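Local coordinates for protein poly-beta-1,6-N-acetyl-D-glucosamine N-deacetylase (Aggregatibacter actinomycetemcomitans, PDB 4U10) that probably removes N-acetyl groups from poly-beta-1,6-N-acetyl-D-glucosamine, this piece being its metal-binding polysaccharide deacetylase domain, at residues 178-181 with 182-185; 105-108 with 109-112; 49-52 with 53-57; 76-79 with 80-84; 125-128 with 129-132. All coordinates share one frame; numbering follows the deposited sequence.

Interaction 1: 178-181 with 182-185; sequences TEYK and NRLV
Four backbone bonds tie T178-K181 to N182-V185, each N-H reaching the carbonyl four residues back, as in any alpha-helix; this is the first part of helix 177-199. The straightest of them runs from V185 N to K181 O, 2.9 Å at 171°.

The apolar contact is Y180 with L184, one turn on. With CG of Y180 anti to its backbone N (chi1 166°), the ring leans along the helix, and its CE1 lies 3.7 Å from L184 CD2 and 3.8 Å from L184 CD1. Elsewhere on the helix, K181 CG meets V185 CG2 at 3.9 Å.

Of the charged groups, the R183 guanidinium comes back obliquely beside the same tyrosine, NH2 3.5 Å from Y180 CD1, with the two planes 32° apart. Y180 OH bonds to V164 O and N214 ND2. A water donates to T178 O at 2.9 Å.

Within the helix the side chains meet mainly through carbon, beyond the backbone bonds, while the polar ends of Y180, K181 and R183 are held by other parts of the domain. The charges of R183 and K181 are paired outside, in salt bridges to E175 and to D219 on helix 215-222, which probably fixes these side chains beside the ring and the valine.

Interaction 2: 105-108 with 109-112; sequences DTPV and NQLI
N109 and P107 meet on the outside of a tight bend, the asparagine amide lying against the proline ring. OD1 of N109 is 3.4 Å from P107 CB, and ND2 of N109 follows at 3.9 Å from the same carbon. The torsion responsible is chi1 of 46°, which sets CG of N109 between its own backbone N and carbonyl carbon and so turns the amide back over the residue two places earlier. At the CD end of the same ring, the extended Q110 chain brings OE1 to 3.7 Å from P107 CD.

The bend itself is a type I beta turn from P107 to Q110, with V108 and N109 at its two corners. It is closed by Q110 N bonding to P107 O at 3.2 Å, a bent bond of 140° whose donor sits above the carbonyl plane. The turn reverses the chain between helix 101-104 and strand 112-114, at the surface of the deacetylase domain.

T106 lies across from Q110 and I112. With OG1 beside the backbone N (chi1 -56°), CG2 falls anti to that N and touches Q110 CB at 3.9 Å; OG1 of T106 lies 3.8 Å from I112 CG1, so the one side chain spans from the turn to the start of the strand. The hydroxyl bonds back to S102 O in helix 101-104, and T106 O accepts from R121 NE. I112, buried where the others are largely exposed, pairs through its backbone with L119 and carries the chain into the strand.

Interaction 3: 49-52 with 53-57; sequences VSWQ and QIIDA
Chi1 of 64° sets OG of S50 between its backbone N and carbonyl carbon, facing the first turn, while Q53, with CG beside its own N (chi1 -73°) and the chain extended beyond, reaches back. Q53 N donates to S50 OG at 3.2 Å, and S50 N donates to Q53 OE1 at 3.0 Å, nearly straight at 165° but from above the amide plane. The same OE1 of Q53 lies 3.5 Å from V49 CB, so the returning amide also rests on the valine.

The W51 indole is covered on one face by I54 CG2, which sits 4.0 Å from the centroid of the six-membered ring in a CH-pi contact; I55 CG1 approaches NE1 of W51 to 3.6 Å. Rings of F230 and H228 meet the same indole edge-to-face.

One turn on, Q52 NE2 donates to D56 OD1 at 3.1 Å, coming from above the carboxylate plane, while Q52 OE1 bonds to R204.

V49 CG2 and I54 CD1, 3.8 Å apart, continue toward V70 on strand 68-75. S50 and Q53 form a capping box, which starts helix 51-58 in the beta-alpha-beta unit of strand 47-48, this helix and strand 68-75.

Interaction 4: 76-79 with 80-84; sequences GYAT and MYNVI
Directly after the metal-binding pair D74 and D75 at the end of strand 68-75, the chain turns through G76-T79 into helix 79-91, and the first turns of that helix contain a wider pi-type turn. The entry begins with M80 N donating to Y77 O at 2.9 Å, from above the carbonyl plane. A78 O then takes N82 N at 3.0 Å in the carbonyl plane, with a weaker bond from Y81 N.

At T79 the spacing changes. Its carbonyl oxygen, T79 O, is gripped by two donors: V83 N at 2.9 Å, 147°, and I84 N, also at 2.9 Å but straighter at 166°. The bond to I84 spans five residues instead of four, which is what makes the turn pi-type.

I84 CD1 comes within 3.7 Å of T79 O, so the doubly held carbonyl has a methyl group beside it. N82, its CG beside its backbone N (chi1 -64°), lays its amide back along the preceding turn, ND2 of N82 3.8 Å from A78 CB. The OG1 of T79 bonds to S11 OG on strand 3-13. The Y77 ring turns to the metal site, its side chain about 3 Å from that of D75 and about 4 Å from that of H10, both zinc ligands.

The selenomethionine M80 packs on F73 of strand 68-75 and M133 of helix 127-135, I84 on F73 and V12, and V83 on V12 of strand 3-13.

Interaction 5: 125-128 with 129-132; sequences VTWD and QVRE. Unlike the reference sequence in segment 125-128: D128 (reference Glu).
V125 and T126 run extended into helix 127-135, whose first turns are held by V130 N to T126 O, R131 N to W127 O and E132 N to D128 O.

T126 and Q129 form a capping box. T126 N donates to Q129 OE1 at 2.9 Å, a straight bond (167°) that meets the amide oxygen from above its plane; in return Q129 N gives a weak bond to T126 OG1 at 3.5 Å. The glutamine gets there with CG beside its backbone N (chi1 -74°) and an extended chain, which also brings OE1 of Q129 to 3.5 Å from V125 CB.

On the buried flank, V130 CG2 touches V125 CG2 at 3.7 Å and W127 CE3 at 4.0 Å, the valine and indole lying side by side. W127 packs on L104 and on helix 177-199, and its NE1 bonds to D105.

On the outer flank, R131 bends at chi3 (-65°) and returns beside D128. NH2 of R131 forms a salt bridge with D128 OD1 at 2.7 Å, reached in the guanidinium plane but on the anti side of the carboxylate. A water donates to the same OD1 of D128, at 2.8 Å, and accepts from R131 NE; W127 O lies over the guanidinium face. Held at its edge by D128, the water and Q198, the guanidinium is probably restricted in rotation, and the negative charge of D128 in the first turn probably interacts favourably with the helix dipole.

Overall arrangement
Interactions 4 and 5 form one unit, their centres 10 Å apart: G76 O takes V125 N at 2.9 Å, and Y81 OH meets E132 OE1 at 2.7 Å, so helices 79-91 and 127-135 begin side by side. Interaction 2 touches interaction 5 through D105 OD1, 2.9 Å from W127 NE1. Interaction 4 comes nearest the metals, the Y77 side chain about 6 Å from a zinc ion; the side chain of I112 in interaction 2 is about 12 Å from a zinc ion. Interactions 1 and 3 both stand apart, about 32 Å and 23 Å between centres from interaction 4, although the side chain of R183 is about 11 Å from that of the zinc ligand H149.

Interaction 1: 178-181 with 182-185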
# COMPACT_ATOMS: atom_id res chain seq x y z
N THR A 178 -14.39 22.58 2.77
CA THR A 178 -13.38 22.92 3.69
C THR A 178 -13.24 21.94 4.82
O THR A 178 -12.13 21.65 5.20
CB THR A 178 -13.62 24.36 4.18
OG1 THR A 178 -13.45 25.21 3.05
CG2 THR A 178 -12.62 24.72 5.14
N GLU A 179 -14.35 21.42 5.33
CA GLU A 179 -14.31 20.39 6.38
C GLU A 179 -13.68 19.08 5.79
O GLU A 179 -12.85 18.44 6.39
CB GLU A 179 -15.72 20.17 6.95
CG GLU A 179 -16.41 21.44 7.46
CD GLU A 179 -17.77 21.23 8.16
OE1 GLU A 179 -18.81 20.79 7.54
OE2 GLU A 179 -17.77 21.53 9.41
N TYR A 180 -14.09 18.72 4.59
CA TYR A 180 -13.63 17.51 3.94
C TYR A 180 -12.12 17.60 3.67
O TYR A 180 -11.33 16.68 3.99
CB TYR A 180 -14.47 17.31 2.65
CG TYR A 180 -13.93 16.30 1.70
CD1 TYR A 180 -13.41 15.07 2.16
CD2 TYR A 180 -13.90 16.57 0.32
CE1 TYR A 180 -12.91 14.18 1.28
CE2 TYR A 180 -13.39 15.67 -0.57
CZ TYR A 180 -12.86 14.50 -0.10
OH TYR A 180 -12.32 13.62 -1.02
N LYS A 181 -11.67 18.72 3.14
CA LYS A 181 -10.26 18.86 2.88
C LYS A 181 -9.43 18.80 4.15
O LYS A 181 -8.32 18.21 4.16
CB LYS A 181 -9.92 20.14 2.12
CG LYS A 181 -8.41 20.22 1.88
CD LYS A 181 -7.96 21.28 0.89
CE LYS A 181 -6.50 21.12 0.53
NZ LYS A 181 -6.28 19.80 -0.15
N ASN A 182 -9.89 19.47 5.20
CA ASN A 182 -9.28 19.46 6.52
C ASN A 182 -9.12 18.04 7.07
O ASN A 182 -8.16 17.71 7.70
CB ASN A 182 -10.22 20.22 7.51
CG ASN A 182 -9.97 21.72 7.56
OD1 ASN A 182 -9.14 22.27 6.82
ND2 ASN A 182 -10.69 22.40 8.47
N ARG A 183 -10.18 17.24 6.91
CA ARG A 183 -10.21 15.86 7.37
C ARG A 183 -9.07 15.07 6.70
O ARG A 183 -8.36 14.39 7.39
CB ARG A 183 -11.57 15.17 7.12
CG ARG A 183 -11.62 13.71 7.53
CD ARG A 183 -13.04 13.18 7.79
NE ARG A 183 -13.89 13.34 6.61
CZ ARG A 183 -13.93 12.52 5.55
NH1 ARG A 183 -13.19 11.39 5.50
NH2 ARG A 183 -14.70 12.82 4.52
N LEU A 184 -8.87 15.22 5.39
CA LEU A 184 -7.75 14.58 4.72
C LEU A 184 -6.37 15.13 5.09
O LEU A 184 -5.40 14.38 5.38
CB LEU A 184 -7.92 14.67 3.21
CG LEU A 184 -9.25 14.33 2.59
CD1 LEU A 184 -9.08 14.29 1.08
CD2 LEU A 184 -9.87 13.06 3.09
N VAL A 185 -6.22 16.46 5.09
CA VAL A 185 -4.96 17.05 5.43
C VAL A 185 -4.51 16.59 6.82
O VAL A 185 -3.38 16.21 7.00
CB VAL A 185 -5.02 18.59 5.41
CG1 VAL A 185 -3.69 19.16 5.91
CG2 VAL A 185 -5.31 19.07 3.98
O HOH W 1 -9.69 23.03 4.59

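Interaction 2: 105-108 with 109-112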
# COMPACT_ATOMS: atom_id res chain seq x y z
N ASP A 105 -0.63 1.93 15.68
CA ASP A 105 -0.61 2.74 16.90
C ASP A 105 -1.59 2.29 17.99
O ASP A 105 -1.59 2.84 19.09
CB ASP A 105 -0.91 4.20 16.56
CG ASP A 105 0.30 4.97 16.07
OD1 ASP A 105 1.42 4.49 16.16
OD2 ASP A 105 0.10 6.09 15.55
N THR A 106 -2.46 1.34 17.68
CA THR A 106 -3.37 0.77 18.64
C THR A 106 -2.54 -0.01 19.68
O THR A 106 -1.71 -0.83 19.34
CB THR A 106 -4.43 -0.12 17.91
OG1 THR A 106 -5.12 0.65 16.92
CG2 THR A 106 -5.44 -0.70 18.88
N PRO A 107 -2.71 0.30 20.95
CA PRO A 107 -2.04 -0.43 22.01
C PRO A 107 -2.32 -1.93 21.95
O PRO A 107 -3.40 -2.33 21.55
CB PRO A 107 -2.65 0.19 23.29
CG PRO A 107 -3.14 1.55 22.87
CD PRO A 107 -3.64 1.34 21.48
N VAL A 108 -1.39 -2.77 22.38
CA VAL A 108 -1.57 -4.24 22.27
C VAL A 108 -2.79 -4.81 23.01
O VAL A 108 -3.25 -5.89 22.69
CB VAL A 108 -0.32 -5.05 22.71
CG1 VAL A 108 0.82 -4.88 21.71
CG2 VAL A 108 0.10 -4.67 24.12
N ASN A 109 -3.34 -4.06 23.95
CA ASN A 109 -4.43 -4.54 24.81
C ASN A 109 -5.83 -4.26 24.27
O ASN A 109 -6.82 -4.40 25.00
CB ASN A 109 -4.27 -3.84 26.17
CG ASN A 109 -4.01 -2.35 26.00
OD1 ASN A 109 -2.85 -1.90 25.99
ND2 ASN A 109 -5.08 -1.57 25.81
N GLN A 110 -5.89 -3.81 23.01
CA GLN A 110 -7.12 -3.30 22.40
C GLN A 110 -7.35 -3.88 21.01
O GLN A 110 -6.42 -4.22 20.30
CB GLN A 110 -7.07 -1.77 22.29
CG GLN A 110 -7.57 -1.09 23.54
CD GLN A 110 -7.26 0.40 23.60
OE1 GLN A 110 -7.17 1.06 22.59
NE2 GLN A 110 -7.11 0.92 24.81
N LEU A 111 -8.62 -3.96 20.63
CA LEU A 111 -9.01 -4.42 19.31
C LEU A 111 -9.15 -3.22 18.43
O LEU A 111 -9.25 -2.10 18.90
CB LEU A 111 -10.35 -5.12 19.38
CG LEU A 111 -10.49 -6.08 20.54
CD1 LEU A 111 -11.94 -6.58 20.70
CD2 LEU A 111 -9.46 -7.16 20.30
N ILE A 112 -9.17 -3.46 17.14
CA ILE A 112 -9.20 -2.40 16.15
C ILE A 112 -10.57 -2.42 15.55
O ILE A 112 -10.91 -3.39 14.88
CB ILE A 112 -8.21 -2.69 15.03
CG1 ILE A 112 -6.81 -2.51 15.62
CG2 ILE A 112 -8.50 -1.80 13.81
CD1 ILE A 112 -5.74 -3.11 14.84

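Interaction 3: 49-52 with 53-57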
# COMPACT_ATOMS: atom_id res chain seq x y z
N VAL A 49 13.36 -3.56 -8.43
CA VAL A 49 14.14 -2.45 -7.94
C VAL A 49 13.44 -1.85 -6.71
O VAL A 49 12.25 -1.99 -6.52
CB VAL A 49 14.28 -1.36 -9.01
CG1 VAL A 49 14.95 -1.97 -10.27
CG2 VAL A 49 12.93 -0.75 -9.30
N SER A 50 14.20 -1.16 -5.88
CA SER A 50 13.66 -0.52 -4.70
C SER A 50 13.14 0.86 -5.08
O SER A 50 13.51 1.43 -6.14
CB SER A 50 14.77 -0.35 -3.67
OG SER A 50 15.79 0.54 -4.16
N TRP A 51 12.29 1.41 -4.22
CA TRP A 51 11.82 2.74 -4.42
C TRP A 51 12.99 3.71 -4.48
O TRP A 51 12.97 4.66 -5.27
CB TRP A 51 10.77 3.13 -3.37
CG TRP A 51 10.12 4.40 -3.70
CD1 TRP A 51 10.24 5.53 -3.00
CD2 TRP A 51 9.29 4.73 -4.85
NE1 TRP A 51 9.56 6.54 -3.61
CE2 TRP A 51 8.95 6.07 -4.73
CE3 TRP A 51 8.78 4.00 -5.93
CZ2 TRP A 51 8.14 6.73 -5.66
CZ3 TRP A 51 8.03 4.65 -6.85
CH2 TRP A 51 7.71 6.01 -6.71
N GLN A 52 13.97 3.50 -3.63
CA GLN A 52 15.17 4.36 -3.65
C GLN A 52 15.84 4.45 -5.06
O GLN A 52 16.27 5.55 -5.50
CB GLN A 52 16.12 3.92 -2.56
CG GLN A 52 17.23 4.90 -2.27
CD GLN A 52 16.76 6.29 -1.92
OE1 GLN A 52 16.16 6.51 -0.88
NE2 GLN A 52 17.15 7.24 -2.72
N GLN A 53 15.89 3.34 -5.79
CA GLN A 53 16.42 3.34 -7.16
C GLN A 53 15.56 4.14 -8.10
O GLN A 53 16.08 4.81 -9.01
CB GLN A 53 16.50 1.90 -7.69
CG GLN A 53 17.63 1.11 -7.04
CD GLN A 53 17.64 -0.30 -7.52
OE1 GLN A 53 17.02 -1.17 -6.90
NE2 GLN A 53 18.21 -0.52 -8.69
N ILE A 54 14.24 4.09 -7.90
CA ILE A 54 13.32 4.97 -8.61
C ILE A 54 13.66 6.45 -8.34
O ILE A 54 13.74 7.26 -9.25
CB ILE A 54 11.84 4.74 -8.21
CG1 ILE A 54 11.39 3.29 -8.43
CG2 ILE A 54 10.94 5.63 -9.00
CD1 ILE A 54 11.61 2.76 -9.82
N ILE A 55 13.85 6.80 -7.07
CA ILE A 55 14.12 8.18 -6.70
C ILE A 55 15.49 8.61 -7.20
O ILE A 55 15.68 9.71 -7.74
CB ILE A 55 14.00 8.38 -5.17
CG1 ILE A 55 12.57 8.18 -4.69
CG2 ILE A 55 14.43 9.78 -4.83
CD1 ILE A 55 11.56 9.18 -5.29
N ASP A 56 16.45 7.71 -7.07
CA ASP A 56 17.78 7.92 -7.63
C ASP A 56 17.76 8.14 -9.12
O ASP A 56 18.51 8.99 -9.60
CB ASP A 56 18.69 6.76 -7.31
CG ASP A 56 19.18 6.82 -5.91
OD1 ASP A 56 18.94 7.81 -5.22
OD2 ASP A 56 19.80 5.88 -5.49
N ALA A 57 16.91 7.43 -9.84
CA ALA A 57 16.75 7.68 -11.25
C ALA A 57 16.20 9.06 -11.54
O ALA A 57 16.72 9.73 -12.44
CB ALA A 57 15.83 6.65 -11.90

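Interaction 4: 76-79 with 80-84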
# COMPACT_ATOMS: atom_id res chain seq x y z
N GLY A 76 -0.64 -3.38 6.45
CA GLY A 76 -0.03 -3.64 7.76
C GLY A 76 -0.28 -5.00 8.32
O GLY A 76 -0.04 -5.19 9.51
N TYR A 77 -0.73 -5.96 7.50
CA TYR A 77 -0.94 -7.35 8.06
C TYR A 77 0.32 -7.96 8.61
O TYR A 77 1.36 -7.83 7.98
CB TYR A 77 -1.56 -8.31 7.05
CG TYR A 77 -2.89 -7.89 6.48
CD1 TYR A 77 -4.04 -7.75 7.27
CD2 TYR A 77 -3.00 -7.59 5.13
CE1 TYR A 77 -5.25 -7.35 6.70
CE2 TYR A 77 -4.16 -7.21 4.60
CZ TYR A 77 -5.29 -7.09 5.37
OH TYR A 77 -6.47 -6.70 4.70
N ALA A 78 0.22 -8.66 9.77
CA ALA A 78 1.31 -9.36 10.38
C ALA A 78 2.01 -10.33 9.37
O ALA A 78 3.20 -10.59 9.46
CB ALA A 78 0.86 -10.11 11.64
N THR A 79 1.31 -10.75 8.36
CA THR A 79 1.90 -11.59 7.31
C THR A 79 3.05 -10.95 6.58
O THR A 79 3.85 -11.66 6.01
CB THR A 79 0.88 -12.06 6.26
OG1 THR A 79 0.20 -10.94 5.64
CG2 THR A 79 -0.08 -13.05 6.94
N MSE A 80 3.09 -9.63 6.53
CA MSE A 80 4.24 -8.89 5.99
C MSE A 80 5.50 -9.33 6.66
O MSE A 80 6.53 -9.64 6.02
CB MSE A 80 4.02 -7.38 6.03
CG MSE A 80 5.23 -6.64 5.46
SE MSE A 80 5.24 -6.79 3.52
CE MSE A 80 7.15 -6.44 3.27
N TYR A 81 5.47 -9.36 7.98
CA TYR A 81 6.67 -9.77 8.69
C TYR A 81 6.87 -11.27 8.74
O TYR A 81 8.02 -11.73 8.65
CB TYR A 81 6.60 -9.25 10.11
CG TYR A 81 7.84 -9.50 10.96
CD1 TYR A 81 8.95 -8.67 10.89
CD2 TYR A 81 7.85 -10.51 11.91
CE1 TYR A 81 10.06 -8.88 11.69
CE2 TYR A 81 8.96 -10.72 12.73
CZ TYR A 81 10.06 -9.92 12.60
OH TYR A 81 11.15 -10.10 13.43
N ASN A 82 5.77 -12.03 8.92
CA ASN A 82 5.82 -13.47 9.17
C ASN A 82 5.95 -14.38 7.95
O ASN A 82 6.40 -15.52 8.09
CB ASN A 82 4.56 -13.97 9.91
CG ASN A 82 4.43 -13.38 11.28
OD1 ASN A 82 5.44 -13.07 11.93
ND2 ASN A 82 3.19 -13.14 11.73
N VAL A 83 5.50 -13.92 6.79
CA VAL A 83 5.41 -14.75 5.62
C VAL A 83 6.18 -14.07 4.52
O VAL A 83 7.10 -14.65 3.98
CB VAL A 83 3.95 -14.98 5.20
CG1 VAL A 83 3.88 -15.72 3.85
CG2 VAL A 83 3.18 -15.72 6.29
N ILE A 84 5.91 -12.80 4.26
CA ILE A 84 6.47 -12.14 3.09
C ILE A 84 7.96 -11.83 3.25
O ILE A 84 8.76 -12.10 2.37
CB ILE A 84 5.66 -10.88 2.77
CG1 ILE A 84 4.26 -11.28 2.33
CG2 ILE A 84 6.32 -10.09 1.65
CD1 ILE A 84 3.21 -10.25 2.64

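Interaction 5: 125-128 with 129-132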
# COMPACT_ATOMS: atom_id res chain seq x y z
N VAL A 125 1.13 -5.89 12.07
CA VAL A 125 2.51 -5.76 12.56
C VAL A 125 2.63 -4.83 13.79
O VAL A 125 1.76 -4.03 14.03
CB VAL A 125 3.52 -5.27 11.47
CG1 VAL A 125 3.72 -6.29 10.35
CG2 VAL A 125 3.15 -3.91 10.91
N THR A 126 3.72 -4.98 14.53
CA THR A 126 4.16 -4.01 15.55
C THR A 126 5.22 -3.09 14.91
O THR A 126 5.84 -3.44 13.93
CB THR A 126 4.77 -4.73 16.77
OG1 THR A 126 5.99 -5.39 16.43
CG2 THR A 126 3.84 -5.79 17.35
N TRP A 127 5.45 -1.94 15.48
CA TRP A 127 6.46 -1.03 14.97
C TRP A 127 7.91 -1.54 15.02
O TRP A 127 8.72 -1.14 14.18
CB TRP A 127 6.38 0.30 15.70
CG TRP A 127 5.20 1.18 15.33
CD1 TRP A 127 4.18 1.56 16.15
CD2 TRP A 127 4.96 1.79 14.08
NE1 TRP A 127 3.35 2.40 15.50
CE2 TRP A 127 3.76 2.54 14.21
CE3 TRP A 127 5.60 1.73 12.83
CZ2 TRP A 127 3.21 3.27 13.15
CZ3 TRP A 127 5.06 2.46 11.76
CH2 TRP A 127 3.87 3.24 11.93
N ASP A 128 8.22 -2.39 16.02
CA ASP A 128 9.51 -3.08 16.12
C ASP A 128 9.71 -3.87 14.85
O ASP A 128 10.74 -3.78 14.25
CB ASP A 128 9.58 -4.08 17.31
CG ASP A 128 9.36 -3.40 18.70
OD1 ASP A 128 9.91 -2.28 18.99
OD2 ASP A 128 8.59 -3.98 19.53
N GLN A 129 8.71 -4.62 14.44
CA GLN A 129 8.79 -5.38 13.18
C GLN A 129 9.02 -4.53 11.96
O GLN A 129 9.76 -4.90 11.05
CB GLN A 129 7.53 -6.20 13.07
CG GLN A 129 7.49 -7.35 14.00
CD GLN A 129 6.11 -8.00 14.10
OE1 GLN A 129 5.12 -7.43 13.75
NE2 GLN A 129 6.08 -9.24 14.54
N VAL A 130 8.41 -3.34 11.93
CA VAL A 130 8.55 -2.42 10.82
C VAL A 130 9.96 -1.84 10.77
O VAL A 130 10.56 -1.73 9.65
CB VAL A 130 7.57 -1.25 10.93
CG1 VAL A 130 7.77 -0.25 9.79
CG2 VAL A 130 6.14 -1.75 10.99
N ARG A 131 10.47 -1.43 11.96
CA ARG A 131 11.89 -0.98 12.06
C ARG A 131 12.90 -2.01 11.55
O ARG A 131 13.79 -1.65 10.80
CB ARG A 131 12.25 -0.55 13.50
CG ARG A 131 11.91 0.91 13.82
CD ARG A 131 12.46 1.28 15.21
NE ARG A 131 11.78 0.51 16.25
CZ ARG A 131 10.64 0.86 16.79
NH1 ARG A 131 10.03 2.00 16.39
NH2 ARG A 131 10.05 0.10 17.73
N GLU A 132 12.76 -3.26 11.95
CA GLU A 132 13.65 -4.33 11.46
C GLU A 132 13.62 -4.45 9.92
O GLU A 132 14.67 -4.56 9.26
CB GLU A 132 13.29 -5.66 12.13
CG GLU A 132 14.25 -6.78 11.80
CD GLU A 132 13.78 -8.15 12.29
OE1 GLU A 132 13.06 -8.26 13.32
OE2 GLU A 132 14.15 -9.17 11.65
O HOH W 2 12.42 -2.17 17.87